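Local coordinates for protein alcohol dehydrogenase IV (Corynebacterium glutamicum, PDB 3IV7) that probably reduces maleylacetate with a nicotinamide cofactor, as a member of the iron-containing alcohol dehydrogenase family, at residues 72-75 with 76-80; 252-256 with 257-261; 236-239 with 240-244. One frame throughout, in Å; residues are numbered along the deposited sequence.

Contact 1 of 3, residues 72-75 with 76-80; sequences VPIE and VAERA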
ATOM      1  N   VAL A  72      -0.403  27.616   7.983  1.00 29.33           N
ATOM      2  CA  VAL A  72      -1.378  27.419   9.075  1.00 26.35           C
ATOM      3  C   VAL A  72      -0.970  28.081  10.394  1.00 28.78           C
ATOM      4  O   VAL A  72      -0.455  27.421  11.299  1.00 27.19           O
ATOM      5  CB  VAL A  72      -1.709  25.904   9.299  1.00 25.21           C
ATOM      6  CG1 VAL A  72      -3.016  25.732  10.138  1.00 22.03           C
ATOM      7  CG2 VAL A  72      -1.870  25.186   7.963  1.00 26.09           C
ATOM      8  N   PRO A  73      -1.182  29.409  10.490  1.00 29.47           N
ATOM      9  CA  PRO A  73      -0.935  30.105  11.727  1.00 27.23           C
ATOM     10  C   PRO A  73      -1.813  29.543  12.797  1.00 29.66           C
ATOM     11  O   PRO A  73      -2.959  29.214  12.532  1.00 27.31           O
ATOM     12  CB  PRO A  73      -1.347  31.560  11.415  1.00 27.10           C
ATOM     13  CG  PRO A  73      -1.185  31.680   9.928  1.00 30.47           C
ATOM     14  CD  PRO A  73      -1.538  30.328   9.388  1.00 29.12           C
ATOM     15  N   ILE A  74      -1.292  29.492  14.017  1.00 30.14           N
ATOM     16  CA  ILE A  74      -1.993  28.910  15.119  1.00 25.61           C
ATOM     17  C   ILE A  74      -3.279  29.656  15.399  1.00 26.50           C
ATOM     18  O   ILE A  74      -4.277  29.039  15.738  1.00 24.52           O
ATOM     19  CB  ILE A  74      -1.111  28.856  16.410  1.00 24.31           C
ATOM     20  CG1 ILE A  74      -1.846  28.078  17.533  1.00 20.23           C
ATOM     21  CG2 ILE A  74      -0.749  30.294  16.896  1.00 20.19           C
ATOM     22  CD1 ILE A  74      -2.299  26.628  17.128  1.00 21.18           C
ATOM     23  N   GLU A  75      -3.278  30.979  15.186  1.00 27.80           N
ATOM     24  CA  GLU A  75      -4.484  31.785  15.403  1.00 25.20           C
ATOM     25  C   GLU A  75      -5.592  31.421  14.383  1.00 23.26           C
ATOM     26  O   GLU A  75      -6.778  31.473  14.686  1.00 25.76           O
ATOM     27  CB  GLU A  75      -4.174  33.283  15.313  1.00 28.39           C
ATOM     28  CG  GLU A  75      -3.060  33.806  16.323  1.00 29.23           C
ATOM     29  CD  GLU A  75      -1.622  33.606  15.785  1.00 32.27           C
ATOM     30  OE1 GLU A  75      -1.462  33.059  14.678  1.00 27.88           O
ATOM     31  OE2 GLU A  75      -0.660  34.006  16.467  1.00 34.02           O
ATOM     32  N   VAL A  76      -5.194  31.101  13.183  1.00 23.80           N
ATOM     33  CA  VAL A  76      -6.142  30.690  12.148  1.00 26.44           C
ATOM     34  C   VAL A  76      -6.671  29.265  12.470  1.00 26.74           C
ATOM     35  O   VAL A  76      -7.850  28.991  12.355  1.00 22.80           O
ATOM     36  CB  VAL A  76      -5.467  30.756  10.765  1.00 26.19           C
ATOM     37  CG1 VAL A  76      -6.356  30.145   9.661  1.00 29.70           C
ATOM     38  CG2 VAL A  76      -5.071  32.252  10.443  1.00 24.41           C
ATOM     39  N   ALA A  77      -5.773  28.374  12.896  1.00 27.92           N
ATOM     40  CA  ALA A  77      -6.180  27.035  13.308  1.00 25.87           C
ATOM     41  C   ALA A  77      -7.173  27.142  14.488  1.00 25.15           C
ATOM     42  O   ALA A  77      -8.237  26.498  14.478  1.00 25.44           O
ATOM     43  CB  ALA A  77      -4.963  26.207  13.696  1.00 23.29           C
ATOM     44  N   GLU A  78      -6.859  28.005  15.461  1.00 23.17           N
ATOM     45  CA  GLU A  78      -7.717  28.167  16.656  1.00 25.95           C
ATOM     46  C   GLU A  78      -9.128  28.672  16.321  1.00 24.69           C
ATOM     47  O   GLU A  78     -10.104  28.169  16.880  1.00 23.59           O
ATOM     48  CB  GLU A  78      -7.049  29.052  17.722  1.00 26.78           C
ATOM     49  CG  GLU A  78      -5.928  28.332  18.486  1.00 32.56           C
ATOM     50  CD  GLU A  78      -6.461  27.247  19.418  1.00 31.80           C
ATOM     51  OE1 GLU A  78      -6.968  27.593  20.486  1.00 33.26           O
ATOM     52  OE2 GLU A  78      -6.359  26.050  19.091  1.00 27.74           O
ATOM     53  N   ARG A  79      -9.236  29.657  15.421  1.00 25.46           N
ATOM     54  CA  ARG A  79     -10.570  30.098  14.930  1.00 24.56           C
ATOM     55  C   ARG A  79     -11.316  28.967  14.231  1.00 23.46           C
ATOM     56  O   ARG A  79     -12.481  28.753  14.498  1.00 25.93           O
ATOM     57  CB  ARG A  79     -10.449  31.286  13.977  1.00 24.49           C
ATOM     58  CG  ARG A  79     -10.259  32.628  14.693  1.00 25.30           C
ATOM     59  CD  ARG A  79     -10.309  33.803  13.702  1.00 21.68           C
ATOM     60  NE  ARG A  79      -9.154  33.835  12.786  1.00 19.26           N
ATOM     61  CZ  ARG A  79      -7.963  34.374  13.077  1.00 19.10           C
ATOM     62  NH1 ARG A  79      -7.706  34.857  14.287  1.00 30.90           N
ATOM     63  NH2 ARG A  79      -7.007  34.371  12.180  1.00 30.28           N
ATOM     64  N   ALA A  80     -10.634  28.239  13.338  1.00 24.61           N
ATOM     65  CA  ALA A  80     -11.282  27.115  12.613  1.00 24.05           C
ATOM     66  C   ALA A  80     -11.780  26.038  13.580  1.00 25.23           C
ATOM     67  O   ALA A  80     -12.871  25.494  13.403  1.00 25.83           O
ATOM     68  CB  ALA A  80     -10.344  26.517  11.595  1.00 18.90           C
TER

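Contact 2 of 3, residues 252-256 with 257-261; sequences FNLPH and AQTHA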
ATOM      1  N   PHE A 252      13.154  30.989   5.222  1.00 38.84           N
ATOM      2  CA  PHE A 252      13.339  31.995   4.166  1.00 36.65           C
ATOM      3  C   PHE A 252      12.091  32.280   3.394  1.00 36.57           C
ATOM      4  O   PHE A 252      12.112  33.043   2.455  1.00 34.54           O
ATOM      5  CB  PHE A 252      14.444  31.551   3.225  1.00 34.90           C
ATOM      6  CG  PHE A 252      15.747  31.406   3.889  1.00 33.54           C
ATOM      7  CD1 PHE A 252      16.088  30.225   4.512  1.00 30.88           C
ATOM      8  CD2 PHE A 252      16.627  32.457   3.937  1.00 34.89           C
ATOM      9  CE1 PHE A 252      17.282  30.092   5.138  1.00 32.96           C
ATOM     10  CE2 PHE A 252      17.827  32.326   4.571  1.00 39.12           C
ATOM     11  CZ  PHE A 252      18.161  31.138   5.159  1.00 36.65           C
ATOM     12  N   ASN A 253      11.006  31.632   3.773  1.00 38.47           N
ATOM     13  CA  ASN A 253       9.717  31.813   3.113  1.00 40.76           C
ATOM     14  C   ASN A 253       9.761  31.728   1.586  1.00 39.57           C
ATOM     15  O   ASN A 253       9.067  32.462   0.899  1.00 38.32           O
ATOM     16  CB  ASN A 253       9.070  33.133   3.550  1.00 42.92           C
ATOM     17  CG  ASN A 253       7.536  33.156   3.286  1.00 46.08           C
ATOM     18  OD1 ASN A 253       6.859  32.124   3.357  1.00 52.90           O
ATOM     19  ND2 ASN A 253       7.013  34.328   2.975  1.00 61.37           N
ATOM     20  N   LEU A 254      10.551  30.798   1.053  1.00 38.76           N
ATOM     21  CA  LEU A 254      10.584  30.603  -0.407  1.00 35.25           C
ATOM     22  C   LEU A 254       9.305  29.875  -0.799  1.00 32.67           C
ATOM     23  O   LEU A 254       8.732  29.185   0.016  1.00 29.55           O
ATOM     24  CB  LEU A 254      11.814  29.790  -0.832  1.00 33.91           C
ATOM     25  CG  LEU A 254      13.180  30.398  -0.576  1.00 32.93           C
ATOM     26  CD1 LEU A 254      14.266  29.597  -1.326  1.00 28.36           C
ATOM     27  CD2 LEU A 254      13.191  31.863  -0.985  1.00 23.56           C
ATOM     28  N   PRO A 255       8.839  30.059  -2.046  1.00 34.37           N
ATOM     29  CA  PRO A 255       7.581  29.402  -2.445  1.00 33.84           C
ATOM     30  C   PRO A 255       7.732  27.879  -2.433  1.00 32.72           C
ATOM     31  O   PRO A 255       8.757  27.352  -2.868  1.00 28.92           O
ATOM     32  CB  PRO A 255       7.320  29.942  -3.857  1.00 33.12           C
ATOM     33  CG  PRO A 255       8.525  30.689  -4.237  1.00 37.95           C
ATOM     34  CD  PRO A 255       9.273  31.059  -3.022  1.00 32.69           C
ATOM     35  N   HIS A 256       6.705  27.201  -1.935  1.00 30.32           N
ATOM     36  CA  HIS A 256       6.771  25.795  -1.641  1.00 32.52           C
ATOM     37  C   HIS A 256       7.044  24.879  -2.859  1.00 31.10           C
ATOM     38  O   HIS A 256       8.040  24.228  -2.889  1.00 27.01           O
ATOM     39  CB  HIS A 256       5.498  25.360  -0.916  1.00 34.57           C
ATOM     40  CG  HIS A 256       5.438  23.897  -0.637  1.00 29.88           C
ATOM     41  ND1 HIS A 256       5.911  23.351   0.533  1.00 30.25           N
ATOM     42  CD2 HIS A 256       5.003  22.856  -1.394  1.00 25.73           C
ATOM     43  CE1 HIS A 256       5.727  22.036   0.512  1.00 35.57           C
ATOM     44  NE2 HIS A 256       5.172  21.711  -0.643  1.00 32.22           N
ATOM     45  N   ALA A 257       6.133  24.839  -3.836  1.00 30.25           N
ATOM     46  CA  ALA A 257       6.263  23.901  -4.970  1.00 28.77           C
ATOM     47  C   ALA A 257       7.549  24.150  -5.780  1.00 27.90           C
ATOM     48  O   ALA A 257       8.288  23.211  -6.100  1.00 26.51           O
ATOM     49  CB  ALA A 257       4.988  23.993  -5.900  1.00 29.82           C
ATOM     50  N   GLN A 258       7.832  25.424  -6.067  1.00 30.61           N
ATOM     51  CA  GLN A 258       9.041  25.807  -6.791  1.00 28.75           C
ATOM     52  C   GLN A 258      10.330  25.410  -6.052  1.00 27.83           C
ATOM     53  O   GLN A 258      11.322  25.061  -6.681  1.00 25.28           O
ATOM     54  CB  GLN A 258       9.070  27.308  -7.068  1.00 27.26           C
ATOM     55  CG  GLN A 258       8.091  27.778  -8.141  1.00 35.23           C
ATOM     56  CD  GLN A 258       6.646  27.810  -7.661  1.00 35.38           C
ATOM     57  OE1 GLN A 258       6.364  27.707  -6.450  1.00 32.17           O
ATOM     58  NE2 GLN A 258       5.723  27.908  -8.606  1.00 36.40           N
ATOM     59  N   THR A 259      10.327  25.510  -4.730  1.00 25.37           N
ATOM     60  CA  THR A 259      11.514  25.188  -3.958  1.00 23.97           C
ATOM     61  C   THR A 259      11.765  23.684  -4.050  1.00 24.42           C
ATOM     62  O   THR A 259      12.878  23.239  -4.325  1.00 26.18           O
ATOM     63  CB  THR A 259      11.368  25.618  -2.483  1.00 26.26           C
ATOM     64  OG1 THR A 259      11.320  27.057  -2.411  1.00 22.27           O
ATOM     65  CG2 THR A 259      12.534  25.118  -1.667  1.00 26.17           C
ATOM     66  N   HIS A 260      10.716  22.906  -3.852  1.00 22.49           N
ATOM     67  CA  HIS A 260      10.815  21.466  -3.993  1.00 24.19           C
ATOM     68  C   HIS A 260      11.293  21.103  -5.404  1.00 25.28           C
ATOM     69  O   HIS A 260      12.219  20.330  -5.555  1.00 25.53           O
ATOM     70  CB  HIS A 260       9.478  20.800  -3.704  1.00 23.09           C
ATOM     71  CG  HIS A 260       9.220  20.604  -2.253  1.00 33.33           C
ATOM     72  ND1 HIS A 260       9.625  19.475  -1.580  1.00 29.73           N
ATOM     73  CD2 HIS A 260       8.675  21.426  -1.322  1.00 33.62           C
ATOM     74  CE1 HIS A 260       9.285  19.582  -0.308  1.00 36.63           C
ATOM     75  NE2 HIS A 260       8.722  20.762  -0.123  1.00 33.78           N
ATOM     76  N   ALA A 261      10.692  21.731  -6.423  1.00 24.10           N
ATOM     77  CA  ALA A 261      11.040  21.452  -7.794  1.00 23.94           C
ATOM     78  C   ALA A 261      12.487  21.744  -8.063  1.00 24.20           C
ATOM     79  O   ALA A 261      13.184  20.931  -8.676  1.00 23.81           O
ATOM     80  CB  ALA A 261      10.147  22.250  -8.763  1.00 24.19           C
TER

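Contact 3 of 3, residues 236-239 with 240-244; sequences AGSG and LHHKI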
ATOM      1  N   ALA A 236       8.175   6.532   4.535  1.00 25.41           N
ATOM      2  CA  ALA A 236       9.660   6.569   4.524  1.00 28.16           C
ATOM      3  C   ALA A 236      10.250   7.703   5.394  1.00 28.68           C
ATOM      4  O   ALA A 236      11.396   7.635   5.808  1.00 27.04           O
ATOM      5  CB  ALA A 236      10.186   6.661   3.114  1.00 25.85           C
ATOM      6  N   GLY A 237       9.444   8.707   5.679  1.00 30.40           N
ATOM      7  CA  GLY A 237       9.886   9.854   6.438  1.00 31.51           C
ATOM      8  C   GLY A 237      10.663  10.836   5.572  1.00 32.89           C
ATOM      9  O   GLY A 237      11.040  10.521   4.430  1.00 29.13           O
ATOM     10  N   SER A 238      10.953  12.007   6.160  1.00 34.18           N
ATOM     11  CA  SER A 238      11.717  13.076   5.497  1.00 31.82           C
ATOM     12  C   SER A 238      13.175  12.809   5.395  1.00 30.89           C
ATOM     13  O   SER A 238      13.870  12.642   6.414  1.00 33.56           O
ATOM     14  CB  SER A 238      11.522  14.396   6.229  1.00 32.58           C
ATOM     15  OG  SER A 238      10.195  14.824   6.110  1.00 34.48           O
ATOM     16  N   GLY A 239      13.671  12.828   4.159  1.00 27.26           N
ATOM     17  CA  GLY A 239      15.072  12.664   3.883  1.00 27.29           C
ATOM     18  C   GLY A 239      15.705  14.043   3.690  1.00 28.36           C
ATOM     19  O   GLY A 239      15.076  15.064   3.990  1.00 24.71           O
ATOM     20  N   LEU A 240      16.938  14.061   3.185  1.00 27.40           N
ATOM     21  CA  LEU A 240      17.693  15.324   2.960  1.00 27.36           C
ATOM     22  C   LEU A 240      16.889  16.398   2.208  1.00 28.52           C
ATOM     23  O   LEU A 240      16.869  17.561   2.620  1.00 27.03           O
ATOM     24  CB  LEU A 240      18.987  15.032   2.196  1.00 26.53           C
ATOM     25  CG  LEU A 240      19.917  16.223   1.836  1.00 26.83           C
ATOM     26  CD1 LEU A 240      20.407  16.953   3.084  1.00 26.57           C
ATOM     27  CD2 LEU A 240      21.088  15.753   1.006  1.00 24.52           C
ATOM     28  N   HIS A 241      16.250  16.013   1.098  1.00 27.49           N
ATOM     29  CA  HIS A 241      15.508  16.965   0.278  1.00 24.74           C
ATOM     30  C   HIS A 241      14.484  17.693   1.078  1.00 26.66           C
ATOM     31  O   HIS A 241      14.416  18.919   1.027  1.00 27.57           O
ATOM     32  CB  HIS A 241      14.816  16.292  -0.912  1.00 23.88           C
ATOM     33  CG  HIS A 241      13.834  17.175  -1.604  1.00 31.24           C
ATOM     34  ND1 HIS A 241      14.170  17.953  -2.683  1.00 27.21           N
ATOM     35  CD2 HIS A 241      12.520  17.420  -1.355  1.00 28.03           C
ATOM     36  CE1 HIS A 241      13.111  18.639  -3.074  1.00 26.45           C
ATOM     37  NE2 HIS A 241      12.098  18.335  -2.283  1.00 25.43           N
ATOM     38  N   HIS A 242      13.680  16.951   1.833  1.00 25.86           N
ATOM     39  CA  HIS A 242      12.603  17.554   2.595  1.00 28.00           C
ATOM     40  C   HIS A 242      13.119  18.411   3.722  1.00 25.84           C
ATOM     41  O   HIS A 242      12.516  19.423   4.038  1.00 29.68           O
ATOM     42  CB  HIS A 242      11.620  16.477   3.113  1.00 27.38           C
ATOM     43  CG  HIS A 242      10.860  15.807   2.025  1.00 30.88           C
ATOM     44  ND1 HIS A 242      11.391  14.785   1.271  1.00 29.30           N
ATOM     45  CD2 HIS A 242       9.630  16.061   1.509  1.00 30.15           C
ATOM     46  CE1 HIS A 242      10.509  14.425   0.351  1.00 28.46           C
ATOM     47  NE2 HIS A 242       9.433  15.178   0.481  1.00 29.51           N
ATOM     48  N   LYS A 243      14.209  18.004   4.349  1.00 25.99           N
ATOM     49  CA  LYS A 243      14.792  18.816   5.430  1.00 27.15           C
ATOM     50  C   LYS A 243      15.254  20.172   4.863  1.00 28.87           C
ATOM     51  O   LYS A 243      14.969  21.203   5.434  1.00 28.03           O
ATOM     52  CB  LYS A 243      15.961  18.097   6.088  1.00 29.38           C
ATOM     53  CG  LYS A 243      15.615  16.807   6.847  1.00 27.15           C
ATOM     54  CD  LYS A 243      14.435  16.979   7.786  1.00 35.03           C
ATOM     55  CE  LYS A 243      14.164  15.694   8.575  1.00 39.69           C
ATOM     56  NZ  LYS A 243      13.119  15.918   9.599  1.00 33.81           N
ATOM     57  N   ILE A 244      15.939  20.146   3.713  1.00 28.41           N
ATOM     58  CA  ILE A 244      16.364  21.370   3.044  1.00 27.50           C
ATOM     59  C   ILE A 244      15.142  22.250   2.724  1.00 28.53           C
ATOM     60  O   ILE A 244      15.091  23.432   3.106  1.00 26.93           O
ATOM     61  CB  ILE A 244      17.102  21.066   1.745  1.00 28.46           C
ATOM     62  CG1 ILE A 244      18.474  20.452   2.032  1.00 25.49           C
ATOM     63  CG2 ILE A 244      17.241  22.335   0.913  1.00 28.20           C
ATOM     64  CD1 ILE A 244      19.174  19.914   0.809  1.00 23.31           C
TER
HETATM   65  O   HOH W   1      10.947  17.000   8.400  1.00 53.58           O

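Contact 1 of 3, residues 72-75 with 76-80
Pro73 O receives Ala77 N at 3.0 Å with an N-H...O angle of 166°, which makes Pro73 the N-cap of helix 74-86 and closes its first turn. A second, weak bond from Val76 N bends in to the same oxygen, so Pro73 O is shared by two amides of the opening turn. The ladder then runs i to i+4: Glu78 N to Ile74 O at 2.8 Å, and Arg79 N to Glu75 O at 3.1 Å. The helix links strands 63-65 and 91-96 of the parallel sheet, in the N-terminal half that in this family has a dinucleotide-binding type of fold.

Among the side chains, Pro73 and Val76 lie side by side and point the same way, the proline ring edge from CB to CD running along CG2, with Pro73 CB and Val76 CG2 3.9 Å apart. Val76 keeps CG2 beside its own backbone N (chi1 172° for CG1), and this turns the methyl to the proline. On the buried flank Val72 CG1 reaches Ala77 CB at 4.1 Å, and both residues pack on Ala106 of helix 98-111 and Leu133 of strand 130-135. Ile74 CG1 runs alongside the CG of Glu78, 4.2 Å away. Arg79 bends at chi3 (-68°), folding its guanidinium back until one face lies over Glu75 O, 3.5 Å from Arg79 CZ.

The polar ends look elsewhere: Arg79 NH2 makes a salt bridge with Glu67, and Glu78 OE2 one with Arg81. A cationic group lying over a carbonyl oxygen would probably polarise that C=O, while any attraction between the two charges is at most weak, the 6.2 Å from Glu75 OE1 to Arg79 NH2 being too far for a salt bridge.

Contact 2 of 3, residues 252-256 with 257-261
Thr259 meets Pro255 O twice, with OG1 at 2.6 Å and the amide N at 3.1 Å from that oxygen. The two donors arrive from opposite faces of the carbonyl plane, so the group is gripped from both sides. Thr259 holds OG1 beside its own backbone N (chi1 -67°), which brings hydroxyl and amide to one acceptor. The hydroxyl also presses on Leu254, whose CB lies 3.2 Å from Thr259 OG1, the two side chains crossing at about a right angle. Beside them Pro255 CB touches Gln258 OE1 at 3.6 Å, where the glutamine chain bends at chi2.

One residue further on, His260 N donates to His256 O at 3.1 Å and nearly straight (175°), and a weak bond from Thr259 N shares that oxygen. His256 O also sits at the edge of the His260 ring, in its plane. The imidazoles meet obliquely, planes at 46°, with His260 CD2 over one face of the His256 ring and His256 CE1 3.3 Å from His260 NE2.

This is the start of helix 256-271, with Pro255 at the N-cap, in the all-helical C-terminal half of the iron-containing alcohol dehydrogenase fold.

Farther out, His260 ND1 is hydrogen-bonded to His241 NE2, which should restrict the rotation of its ring, while His256 NE2 has a weak bond to Asn173 of helix 164-181. Leu254 and Thr259 both pack on Leu248 of helix 240-250, and Tyr311 lies against Pro255 and Gln258.

Contact 3 of 3, residues 236-239 with 240-244
Gly239 O accepts the amide of Lys243 at 3.1 Å with an N-H...O angle of 161°, closing the first turn of helix 240-250, for which Gly239 is the N-cap. The tight part lies around Ser238, whose CB sits 3.7 Å from His242 CB and 3.8 Å from Lys243 CE, wedged between the two side chains. The lysine's aliphatic part lies along the backbone here, with its CG 3.4 Å from Gly239 O. A bend at chi2 (-48°) carries the chain back over Ser238. His242 turns its ring away from the serine.

The looser side is solvated. Lys243 NZ donates to a water at 2.7 Å, and the same water is linked only weakly, at 3.2 Å, to Ser238 OG. The ammonium group and the hydroxyl are thus bridged, weakly on the serine side, by one water, in contrast with the buried histidine side.

There the His242 imidazole is held from outside: ND1 bonds to Asp180 and NE2 to His177, both of helix 164-181, while Phe233 of helix 216-236 stacks on the ring. His241 has its polar partner in His260 of helix 256-271. Leu240 and His241 pack against that same helix, and Ile244 rests on both it and helix 339-351, so the turn sits within a bundle of helices.

From the N terminus, contact 1 comes first, closing the turn where the loop after strand 63-65 enters helix 74-86; it joins that helix to helix 98-111 and strand 130-135 on the nucleotide-binding side typical of this family. Contact 3 follows, where the loop after helix 216-236 starts helix 240-250, and contact 2 comes last, opening helix 256-271. All three are in series, none nested or crossed. Contacts 2 and 3 touch, His260 CE1 also packing on His242 CD2 at 4.0 Å, tying together two successive helices of the C-terminal half. Contact 1 stays apart, its nearest atoms about 10 Å from contact 2 and about 16 Å from contact 3.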